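Local coordinates for protein AceL NrdHF-1-1 Intein (PDB 6ZGQ) that probably splices proteins in its native form, as a naturally split class 3 intein, but is here linked into one chain and splice-inactive, at residues I23-F35 against D41-V53. Residues are numbered along the deposited sequence; the frame is centred on the assembly and turned at random.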
# COMPACT_ATOMS: atom_id res chain seq x y z
N ILE A 23 1.30 1.87 11.16
CA ILE A 23 0.78 0.52 10.86
C ILE A 23 1.00 -0.42 12.06
O ILE A 23 0.13 -1.23 12.36
CB ILE A 23 1.34 -0.05 9.54
CG1 ILE A 23 0.63 -1.38 9.18
CG2 ILE A 23 2.86 -0.22 9.61
CD1 ILE A 23 0.75 -1.76 7.72
N GLU A 24 2.15 -0.28 12.75
CA GLU A 24 2.50 -1.15 13.90
C GLU A 24 1.54 -0.96 15.08
O GLU A 24 1.59 -1.77 16.02
CB GLU A 24 3.93 -0.89 14.39
CG GLU A 24 4.16 0.52 14.91
CD GLU A 24 4.78 1.45 13.88
OE1 GLU A 24 4.63 1.20 12.67
OE2 GLU A 24 5.44 2.42 14.30
N ASN A 25 0.72 0.10 15.05
CA ASN A 25 -0.26 0.41 16.10
C ASN A 25 -1.70 0.04 15.70
O ASN A 25 -2.60 0.20 16.51
CB ASN A 25 -0.20 1.89 16.49
CG ASN A 25 1.13 2.28 17.09
OD1 ASN A 25 1.73 3.28 16.70
ND2 ASN A 25 1.61 1.48 18.03
N ILE A 26 -1.90 -0.44 14.46
CA ILE A 26 -3.24 -0.85 13.99
C ILE A 26 -3.67 -2.12 14.74
O ILE A 26 -2.86 -3.06 14.87
CB ILE A 26 -3.25 -1.10 12.45
CG1 ILE A 26 -3.06 0.22 11.68
CG2 ILE A 26 -4.53 -1.81 12.02
CD1 ILE A 26 -4.26 1.14 11.69
N THR A 27 -4.91 -2.12 15.25
CA THR A 27 -5.56 -3.29 15.89
C THR A 27 -6.77 -3.68 15.04
O THR A 27 -7.11 -2.98 14.08
CB THR A 27 -6.05 -2.98 17.32
OG1 THR A 27 -7.28 -2.26 17.24
CG2 THR A 27 -5.03 -2.18 18.13
N LEU A 28 -7.42 -4.79 15.42
CA LEU A 28 -8.62 -5.29 14.74
C LEU A 28 -9.81 -4.34 14.99
O LEU A 28 -10.81 -4.40 14.26
CB LEU A 28 -8.94 -6.71 15.21
CG LEU A 28 -7.77 -7.70 15.14
CD1 LEU A 28 -8.18 -9.05 15.71
CD2 LEU A 28 -7.28 -7.85 13.71
N GLU A 29 -9.69 -3.47 16.01
CA GLU A 29 -10.74 -2.50 16.39
C GLU A 29 -10.62 -1.16 15.65
O GLU A 29 -11.52 -0.32 15.77
CB GLU A 29 -10.71 -2.26 17.90
CG GLU A 29 -11.04 -3.49 18.72
CD GLU A 29 -11.69 -3.15 20.04
OE1 GLU A 29 -11.08 -2.39 20.81
OE2 GLU A 29 -12.81 -3.64 20.30
N ASP A 30 -9.54 -0.96 14.89
CA ASP A 30 -9.35 0.27 14.08
C ASP A 30 -10.26 0.22 12.84
O ASP A 30 -10.59 -0.87 12.37
CB ASP A 30 -7.89 0.46 13.66
CG ASP A 30 -7.03 1.01 14.79
OD1 ASP A 30 -7.40 2.05 15.36
OD2 ASP A 30 -6.00 0.38 15.11
N GLU A 31 -10.65 1.39 12.35
CA GLU A 31 -11.49 1.56 11.16
C GLU A 31 -10.61 2.08 10.01
O GLU A 31 -10.41 3.30 9.90
CB GLU A 31 -12.63 2.53 11.46
CG GLU A 31 -13.49 2.09 12.63
CD GLU A 31 -14.60 3.07 12.94
OE1 GLU A 31 -14.34 4.06 13.66
OE2 GLU A 31 -15.73 2.85 12.46
N VAL A 32 -10.14 1.16 9.17
CA VAL A 32 -9.13 1.42 8.13
C VAL A 32 -9.84 1.77 6.83
O VAL A 32 -10.82 1.10 6.48
CB VAL A 32 -8.22 0.18 7.93
CG1 VAL A 32 -7.27 0.35 6.75
CG2 VAL A 32 -7.44 -0.12 9.20
N LEU A 33 -9.34 2.79 6.12
CA LEU A 33 -9.85 3.15 4.78
C LEU A 33 -9.39 2.08 3.80
O LEU A 33 -8.19 2.01 3.47
CB LEU A 33 -9.34 4.53 4.35
CG LEU A 33 -9.92 5.07 3.03
CD1 LEU A 33 -11.44 5.15 3.10
CD2 LEU A 33 -9.33 6.42 2.68
N GLN A 34 -10.33 1.21 3.39
CA GLN A 34 -10.07 0.17 2.39
C GLN A 34 -10.54 0.67 1.03
O GLN A 34 -11.31 1.63 0.97
CB GLN A 34 -10.74 -1.17 2.78
CG GLN A 34 -12.25 -1.21 2.64
CD GLN A 34 -12.76 -2.62 2.46
OE1 GLN A 34 -12.23 -3.56 3.04
NE2 GLN A 34 -13.78 -2.79 1.63
N PHE A 35 -10.02 0.03 -0.02
CA PHE A 35 -10.40 0.24 -1.43
C PHE A 35 -10.79 -1.13 -1.98
O PHE A 35 -9.98 -2.06 -1.97
CB PHE A 35 -9.21 0.85 -2.19
CG PHE A 35 -9.47 1.13 -3.65
CD1 PHE A 35 -10.27 2.19 -4.05
CD2 PHE A 35 -8.87 0.35 -4.63
CE1 PHE A 35 -10.48 2.46 -5.39
CE2 PHE A 35 -9.08 0.61 -5.98
CZ PHE A 35 -9.89 1.66 -6.36
N ASP A 41 -14.75 1.24 -4.86
CA ASP A 41 -15.36 2.06 -3.80
C ASP A 41 -14.45 2.07 -2.56
O ASP A 41 -13.83 1.05 -2.25
CB ASP A 41 -16.73 1.52 -3.39
CG ASP A 41 -17.79 1.69 -4.46
OD1 ASP A 41 -17.63 2.56 -5.34
OD2 ASP A 41 -18.77 0.93 -4.43
N PHE A 42 -14.41 3.23 -1.89
CA PHE A 42 -13.73 3.46 -0.60
C PHE A 42 -14.72 3.25 0.56
O PHE A 42 -15.87 3.65 0.46
CB PHE A 42 -13.17 4.90 -0.57
CG PHE A 42 -11.94 5.10 -1.41
CD1 PHE A 42 -10.68 4.76 -0.93
CD2 PHE A 42 -12.04 5.67 -2.67
CE1 PHE A 42 -9.55 4.96 -1.69
CE2 PHE A 42 -10.91 5.89 -3.44
CZ PHE A 42 -9.66 5.52 -2.95
N SER A 43 -14.27 2.60 1.64
CA SER A 43 -15.07 2.47 2.87
C SER A 43 -14.15 2.17 4.06
O SER A 43 -13.01 1.75 3.83
CB SER A 43 -16.13 1.37 2.73
OG SER A 43 -15.56 0.12 2.37
N TYR A 44 -14.63 2.44 5.28
CA TYR A 44 -13.90 2.10 6.51
C TYR A 44 -14.40 0.72 7.00
O TYR A 44 -15.61 0.51 7.11
CB TYR A 44 -14.05 3.19 7.59
CG TYR A 44 -13.57 4.56 7.15
CD1 TYR A 44 -12.23 4.91 7.23
CD2 TYR A 44 -14.46 5.49 6.63
CE1 TYR A 44 -11.78 6.15 6.82
CE2 TYR A 44 -14.02 6.74 6.22
CZ TYR A 44 -12.68 7.07 6.32
OH TYR A 44 -12.24 8.30 5.91
N THR A 45 -13.46 -0.19 7.25
CA THR A 45 -13.74 -1.56 7.74
C THR A 45 -12.68 -1.91 8.78
O THR A 45 -11.61 -1.30 8.79
CB THR A 45 -13.64 -2.60 6.60
OG1 THR A 45 -12.34 -2.50 6.00
CG2 THR A 45 -14.71 -2.38 5.52
N ASN A 46 -12.98 -2.88 9.65
CA ASN A 46 -12.02 -3.40 10.63
C ASN A 46 -11.11 -4.39 9.90
O ASN A 46 -11.58 -5.18 9.08
CB ASN A 46 -12.73 -4.05 11.83
CG ASN A 46 -13.64 -3.08 12.55
OD1 ASN A 46 -13.18 -2.21 13.30
ND2 ASN A 46 -14.93 -3.20 12.30
N PRO A 47 -9.78 -4.34 10.15
CA PRO A 47 -8.90 -5.41 9.68
C PRO A 47 -9.32 -6.73 10.33
O PRO A 47 -9.78 -6.70 11.47
CB PRO A 47 -7.50 -5.00 10.15
CG PRO A 47 -7.61 -3.58 10.62
CD PRO A 47 -9.06 -3.27 10.86
N THR A 48 -9.19 -7.84 9.60
CA THR A 48 -9.51 -9.19 10.10
C THR A 48 -8.23 -9.91 10.59
O THR A 48 -8.34 -10.88 11.33
CB THR A 48 -10.19 -10.05 9.01
OG1 THR A 48 -9.30 -10.19 7.91
CG2 THR A 48 -11.51 -9.41 8.56
N LYS A 49 -7.05 -9.43 10.19
CA LYS A 49 -5.79 -9.84 10.82
C LYS A 49 -4.70 -8.78 10.63
O LYS A 49 -4.72 -8.05 9.64
CB LYS A 49 -5.33 -11.22 10.33
CG LYS A 49 -5.13 -11.35 8.82
CD LYS A 49 -4.37 -12.62 8.44
CE LYS A 49 -5.19 -13.89 8.64
NZ LYS A 49 -6.34 -13.99 7.69
N THR A 50 -3.79 -8.71 11.63
CA THR A 50 -2.56 -7.91 11.58
C THR A 50 -1.39 -8.90 11.71
O THR A 50 -1.56 -9.94 12.38
CB THR A 50 -2.49 -6.89 12.74
OG1 THR A 50 -2.43 -7.60 13.97
CG2 THR A 50 -3.71 -5.98 12.74
N GLN A 51 -0.26 -8.61 11.06
CA GLN A 51 0.92 -9.50 11.03
C GLN A 51 2.16 -8.66 11.37
O GLN A 51 2.25 -7.50 10.94
CB GLN A 51 1.07 -10.20 9.66
CG GLN A 51 2.21 -9.66 8.79
CD GLN A 51 2.57 -10.54 7.60
OE1 GLN A 51 3.70 -10.48 7.11
NE2 GLN A 51 1.62 -11.34 7.12
N LYS A 52 3.07 -9.25 12.14
CA LYS A 52 4.37 -8.68 12.47
C LYS A 52 5.44 -9.68 12.02
O LYS A 52 5.40 -10.85 12.41
CB LYS A 52 4.47 -8.43 13.99
CG LYS A 52 5.66 -7.59 14.45
CD LYS A 52 5.97 -7.78 15.92
CE LYS A 52 4.78 -7.47 16.82
NZ LYS A 52 5.01 -7.97 18.19
N VAL A 53 6.35 -9.23 11.15
CA VAL A 53 7.46 -10.05 10.63
C VAL A 53 8.73 -9.18 10.64
O VAL A 53 8.61 -7.96 10.54
CB VAL A 53 7.14 -10.60 9.22
CG1 VAL A 53 7.43 -9.56 8.14
CG2 VAL A 53 7.89 -11.90 8.94
O HOH W 1 -15.27 -0.42 -0.35
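Val32 and Gln34 pair with Thr45 and Ser43 in a two-stranded antiparallel beta hairpin of the intein fold, strands 32-35 and 42-45. Four backbone hydrogen bonds hold it, the shortest from Gln34 N to Ser43 O at 2.8 Å.

On one face Leu33, Phe35, Phe42 and Tyr44 gather. Leu33 CD1 sits over the Tyr44 ring, a CH-pi contact 4.0 Å from its centroid, and Leu33 CG also meets Phe42 CD1. Phe35 CD1 comes over one face of Phe42, offset toward the rim, with the two ring planes inclined at 51°. Val142 of strand 140-144 touches both Leu33 and Phe42.

Beyond the strand pair, Pro47 CG touches residues before and after the turn 27-30, packing 3.8 Å from Ile26 CG2 and 3.7 Å from Val32 CG2. Thr27 N donates to Asp30 OD2 inside that turn, and Lys21 forms a salt bridge with Asp30 OD1.

On the other face, beside Val32, Gln34 meets Ser43 and Thr45. With CG between the backbone N and the carbonyl carbon (chi1 72°), the Gln34 side chain crosses Thr45 at about a right angle, and Thr45 OG1 donates to Gln34 OE1 over 3.1 Å, from above the amide plane. OE1 also accepts from Gly138 N. With an alanine here, Gly138 N and the Thr45 hydroxyl would probably lose their common acceptor. A water bonded to Ser43 OG donates to Asp41 O and accepts weakly from Gln34 NE2.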